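Side-chain contacts in SnoaL-like domain-containing protein (Methylibium petroleiphilum PM1, PDB 3G16), which is of unknown function but adopts a cystatin-like fold with a SnoaL-like domain of the NTF2 clan, whose members commonly enclose a small-molecule pocket: residues C23-D27 and E28-I32; W62-A65 and V66-G70. All coordinates share one frame; numbering follows the deposited sequence.

Interaction 1 of 2, residues C23-D27 and E28-I32; sequences CNEAD and EAKMI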
loop_
_atom_site.group_PDB
_atom_site.type_symbol
_atom_site.label_atom_id
_atom_site.label_comp_id
_atom_site.label_asym_id
_atom_site.label_seq_id
_atom_site.Cartn_x
_atom_site.Cartn_y
_atom_site.Cartn_z
ATOM N N CYS A 23 -16.723 8.512 -5.050
ATOM C CA CYS A 23 -15.963 9.423 -4.191
ATOM C C CYS A 23 -15.876 10.812 -4.822
ATOM O O CYS A 23 -16.242 11.806 -4.214
ATOM C CB CYS A 23 -14.529 8.916 -3.971
ATOM S SG CYS A 23 -14.419 7.424 -2.917
ATOM N N ASN A 24 -15.414 10.882 -6.077
ATOM C CA ASN A 24 -15.268 12.200 -6.712
ATOM C C ASN A 24 -16.582 12.922 -6.902
ATOM O O ASN A 24 -16.642 14.144 -6.848
ATOM C CB ASN A 24 -14.465 12.109 -8.013
ATOM C CG ASN A 24 -13.026 11.799 -7.746
ATOM O OD1 ASN A 24 -12.537 12.131 -6.657
ATOM N ND2 ASN A 24 -12.328 11.183 -8.689
ATOM N N GLU A 25 -17.648 12.143 -7.101
ATOM C CA GLU A 25 -18.992 12.677 -7.327
ATOM C C GLU A 25 -19.725 12.979 -6.024
ATOM O O GLU A 25 -20.882 13.466 -6.074
ATOM C CB GLU A 25 -19.810 11.691 -8.191
ATOM C CG GLU A 25 -19.333 11.580 -9.629
ATOM C CD GLU A 25 -19.869 10.403 -10.428
ATOM O OE1 GLU A 25 -20.404 9.469 -9.820
ATOM O OE2 GLU A 25 -19.662 10.413 -11.661
ATOM N N ALA A 26 -19.109 12.690 -4.886
ATOM C CA ALA A 26 -19.787 12.901 -3.616
ATOM C C ALA A 26 -21.167 12.228 -3.613
ATOM O O ALA A 26 -22.154 12.777 -3.147
ATOM C CB ALA A 26 -19.856 14.392 -3.281
ATOM N N ASP A 27 -21.238 11.027 -4.170
ATOM C CA ASP A 27 -22.497 10.278 -4.339
ATOM C C ASP A 27 -22.496 9.149 -3.352
ATOM O O ASP A 27 -21.901 8.093 -3.602
ATOM C CB ASP A 27 -22.610 9.834 -5.793
ATOM C CG ASP A 27 -23.899 9.111 -6.126
ATOM O OD1 ASP A 27 -24.568 8.621 -5.194
ATOM O OD2 ASP A 27 -24.189 8.977 -7.337
ATOM N N GLU A 28 -23.138 9.350 -2.210
ATOM C CA GLU A 28 -23.139 8.346 -1.146
ATOM C C GLU A 28 -23.778 7.038 -1.581
ATOM O O GLU A 28 -23.234 5.976 -1.304
ATOM C CB GLU A 28 -23.766 8.886 0.151
ATOM C CG GLU A 28 -22.979 10.072 0.793
ATOM C CD GLU A 28 -23.476 10.461 2.213
ATOM O OE1 GLU A 28 -24.156 9.646 2.846
ATOM O OE2 GLU A 28 -23.129 11.563 2.717
ATOM N N ALA A 29 -24.897 7.109 -2.278
ATOM C CA ALA A 29 -25.545 5.890 -2.738
ATOM C C ALA A 29 -24.637 5.064 -3.656
ATOM O O ALA A 29 -24.560 3.838 -3.553
ATOM C CB ALA A 29 -26.894 6.244 -3.444
ATOM N N LYS A 30 -23.941 5.739 -4.562
ATOM C CA LYS A 30 -23.059 5.045 -5.500
ATOM C C LYS A 30 -21.937 4.376 -4.722
ATOM O O LYS A 30 -21.617 3.196 -4.972
ATOM C CB LYS A 30 -22.469 5.956 -6.599
ATOM C CG LYS A 30 -21.383 5.241 -7.436
ATOM C CD LYS A 30 -20.835 6.072 -8.617
ATOM C CE LYS A 30 -21.952 6.438 -9.615
ATOM N NZ LYS A 30 -21.496 7.219 -10.842
HETATM N N MSE A 31 -21.354 5.085 -3.764
HETATM C CA MSE A 31 -20.268 4.498 -2.984
HETATM C C MSE A 31 -20.760 3.303 -2.153
HETATM O O MSE A 31 -20.129 2.257 -2.101
HETATM C CB MSE A 31 -19.617 5.551 -2.095
HETATM C CG MSE A 31 -18.807 6.598 -2.794
HETATM SE SE MSE A 31 -17.957 7.823 -1.572
HETATM C CE MSE A 31 -19.327 9.210 -1.431
ATOM N N ILE A 32 -21.897 3.457 -1.483
ATOM C CA ILE A 32 -22.413 2.419 -0.614
ATOM C C ILE A 32 -22.636 1.108 -1.362
ATOM O O ILE A 32 -22.406 0.012 -0.816
ATOM C CB ILE A 32 -23.732 2.912 0.055
ATOM C CG1 ILE A 32 -23.402 3.964 1.113
ATOM C CG2 ILE A 32 -24.515 1.772 0.697
ATOM C CD1 ILE A 32 -24.638 4.763 1.654
HETATM O O HOH W 1 -24.805 11.770 -1.742
HETATM O O HOH W 2 -26.421 9.591 -2.817
#

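Interaction 2 of 2, residues W62-A65 and V66-G70; sequences WRTA and VETLG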
loop_
_atom_site.group_PDB
_atom_site.type_symbol
_atom_site.label_atom_id
_atom_site.label_comp_id
_atom_site.label_asym_id
_atom_site.label_seq_id
_atom_site.Cartn_x
_atom_site.Cartn_y
_atom_site.Cartn_z
ATOM N N TRP A 62 -16.397 10.565 2.990
ATOM C CA TRP A 62 -15.811 11.044 1.735
ATOM C C TRP A 62 -16.683 12.146 1.140
ATOM O O TRP A 62 -16.148 13.092 0.578
ATOM C CB TRP A 62 -15.578 9.943 0.736
ATOM C CG TRP A 62 -14.583 8.914 1.097
ATOM C CD1 TRP A 62 -14.643 7.600 0.759
ATOM C CD2 TRP A 62 -13.355 9.066 1.852
ATOM N NE1 TRP A 62 -13.554 6.920 1.226
ATOM C CE2 TRP A 62 -12.746 7.795 1.893
ATOM C CE3 TRP A 62 -12.687 10.139 2.481
ATOM C CZ2 TRP A 62 -11.533 7.564 2.534
ATOM C CZ3 TRP A 62 -11.448 9.887 3.109
ATOM C CH2 TRP A 62 -10.914 8.603 3.146
ATOM N N ARG A 63 -18.016 12.094 1.258
ATOM C CA ARG A 63 -18.835 13.173 0.767
ATOM C C ARG A 63 -18.447 14.474 1.492
ATOM O O ARG A 63 -18.303 15.528 0.855
ATOM C CB ARG A 63 -20.292 12.875 1.008
ATOM C CG ARG A 63 -21.177 14.054 0.606
ATOM C CD ARG A 63 -22.490 13.895 1.152
ATOM N NE ARG A 63 -23.315 15.064 0.976
ATOM C CZ ARG A 63 -24.362 15.274 1.740
ATOM N NH1 ARG A 63 -24.636 14.402 2.730
ATOM N NH2 ARG A 63 -25.111 16.350 1.533
ATOM N N THR A 64 -18.227 14.412 2.798
ATOM C CA THR A 64 -17.809 15.554 3.590
ATOM C C THR A 64 -16.479 16.110 3.074
ATOM O O THR A 64 -16.273 17.325 2.982
ATOM C CB THR A 64 -17.666 15.105 5.067
ATOM O OG1 THR A 64 -18.939 14.625 5.538
ATOM C CG2 THR A 64 -17.170 16.242 5.943
ATOM N N ALA A 65 -15.569 15.196 2.757
ATOM C CA ALA A 65 -14.253 15.599 2.280
ATOM C C ALA A 65 -14.364 16.357 0.972
ATOM O O ALA A 65 -13.671 17.377 0.759
ATOM C CB ALA A 65 -13.328 14.392 2.097
ATOM N N VAL A 66 -15.173 15.863 0.051
ATOM C CA VAL A 66 -15.344 16.599 -1.211
ATOM C C VAL A 66 -15.888 18.007 -0.959
ATOM O O VAL A 66 -15.415 19.002 -1.515
ATOM C CB VAL A 66 -16.240 15.818 -2.170
ATOM C CG1 VAL A 66 -16.717 16.675 -3.402
ATOM C CG2 VAL A 66 -15.518 14.543 -2.598
ATOM N N GLU A 67 -16.884 18.093 -0.079
ATOM C CA GLU A 67 -17.532 19.377 0.177
ATOM C C GLU A 67 -16.624 20.355 0.838
ATOM O O GLU A 67 -16.617 21.561 0.471
ATOM C CB GLU A 67 -18.766 19.182 1.057
ATOM C CG GLU A 67 -19.857 18.461 0.359
ATOM C CD GLU A 67 -21.045 18.117 1.232
ATOM O OE1 GLU A 67 -20.888 18.140 2.485
ATOM O OE2 GLU A 67 -22.063 17.723 0.640
ATOM N N THR A 68 -15.841 19.884 1.793
ATOM C CA THR A 68 -15.015 20.803 2.596
ATOM C C THR A 68 -13.605 21.008 2.081
ATOM O O THR A 68 -13.058 22.112 2.189
ATOM C CB THR A 68 -14.941 20.341 4.053
ATOM O OG1 THR A 68 -14.240 19.121 4.141
ATOM C CG2 THR A 68 -16.356 20.200 4.673
ATOM N N LEU A 69 -12.999 19.958 1.522
ATOM C CA LEU A 69 -11.630 20.027 1.058
ATOM C C LEU A 69 -11.512 20.130 -0.472
ATOM O O LEU A 69 -10.435 20.429 -0.983
ATOM C CB LEU A 69 -10.864 18.780 1.483
ATOM C CG LEU A 69 -10.840 18.388 2.976
ATOM C CD1 LEU A 69 -10.082 17.125 3.183
ATOM C CD2 LEU A 69 -10.254 19.572 3.789
ATOM N N GLY A 70 -12.589 19.872 -1.182
ATOM C CA GLY A 70 -12.512 19.764 -2.629
ATOM C C GLY A 70 -11.773 18.494 -3.051
ATOM O O GLY A 70 -11.215 18.434 -4.171
#

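Interaction 1 of 2, residues C23-D27 and E28-I32
A Schellman motif closing helix 9-24 runs straight into the N-cap of helix 28-32, and Asp27 and Lys30 meet at the junction. Ala26, with positive phi, is the residue that breaks the first helix; the next residue, Asp27, caps helix 28-32 from just ahead of it. The carboxylate of Asp27 accepts from the first turn, Lys30 N lying 3.0 Å from Asp27 OD1 with an N-H...O angle of 162°. The donor stands well above the carboxylate plane, 64° out of it. With CG anti to the backbone N (chi1 -177°), the Asp27 carboxylate is swung over the opening amides, and Lys30 CB packs 3.5 Å from Asp27 CG. Two waters extend the cap: one links Ala26 O to Glu28 N, the other links Asp27 OD1 to Ala29 N. Asp27 O meanwhile takes Met31 N at 3.1 Å, the i to i+4 bond that opens the helix. On the outer side, Lys30, in one of its two conformers, kinks at its third torsion and brings NZ 2.7 Å from Glu25 OE1, a salt bridge that uses the syn lone pair of the carboxylate and spans the turn. Cys23 and Met31, a selenomethionine, are buried on the side toward helix 55-69. The methyl of Met31 is turned back beneath the turn, its CE 3.5 Å from Asp27 O. Sulfur meets selenium in this buried layer, Cys23 SG lying 3.8 Å from Met31 SE.

Interaction 2 of 2, residues W62-A65 and V66-G70
Trp62 O receives Val66 N at 3.0 Å, a regular i to i+4 bond of helix 55-69, and Val66 CG2 also settles 3.5 Å from Trp62 O. The indole has its partners elsewhere: NE1 is hydrogen-bonded to Tyr19 OH, and the ring meets Trp73 and Phe52 edge-to-face. Arg63 comes next and pairs with Glu67 one turn on. Its chain runs out extended as far as NE, which lies 3.0 Å from Glu67 OE2; the bond belongs to a salt bridge but is weak, with an N-H...O angle of only 124°. While OE2 makes this bond, Glu67 OE1 stands over one face of the guanidinium, the two planes 72° apart, so the pair lacks the coplanar fork of a bidentate bridge. Arg63 NH1 has a second anionic partner in Glu28 OE2, which His60 ND1 also holds. Replacing Arg63 with a leucine would probably leave the Glu67 carboxylate without its positive mate, freer to turn, and take from Glu28 one of its partners. At Thr64 the carbonyl is gripped twice from Thr68: Thr68 N reaches Thr64 O at 2.9 Å, and Thr68 OG1 donates to Thr64 O, also at 2.9 Å, from above the carbonyl plane. OG1 lies between the backbone N and the carbonyl carbon of Thr68 (chi1 66°), which brings it to Thr64 O one turn back. Ala65 ends the segment. Its O takes Leu69 N at 2.8 Å, and Leu69 CB sits close by, 3.2 Å from Ala65 O. Beyond Leu69 the C-terminal end of helix 55-69 passes through Gly70, whose positive phi favours glycine, into strand 71-81, the helix-to-strand step of this cystatin-like (SnoaL-like) alpha+beta fold.

How the interactions relate
Interaction 1 comes first along the chain, at the junction of helices 9-24 and 28-32; interaction 2 follows on the last two turns of helix 55-69. Their centres lie about 11 Å apart, on the same side of the chain's centre, and the two touch directly. Cys23 SG packs on Trp62 CD1, Val66 sits against Cys23 O and Ala26 CB, and the Glu28-Arg63 ion pair is shared between them. They join the helix 9-24/28-32 junction to the C-terminal end of helix 55-69, which leads into edge strand 71-81 of the mixed sheet. An unidentified ligand lies near both Cys23 and Trp62, consistent with a pocket lined from both contacts, while Arg153 of the second subunit reaches Asn24 and Val66.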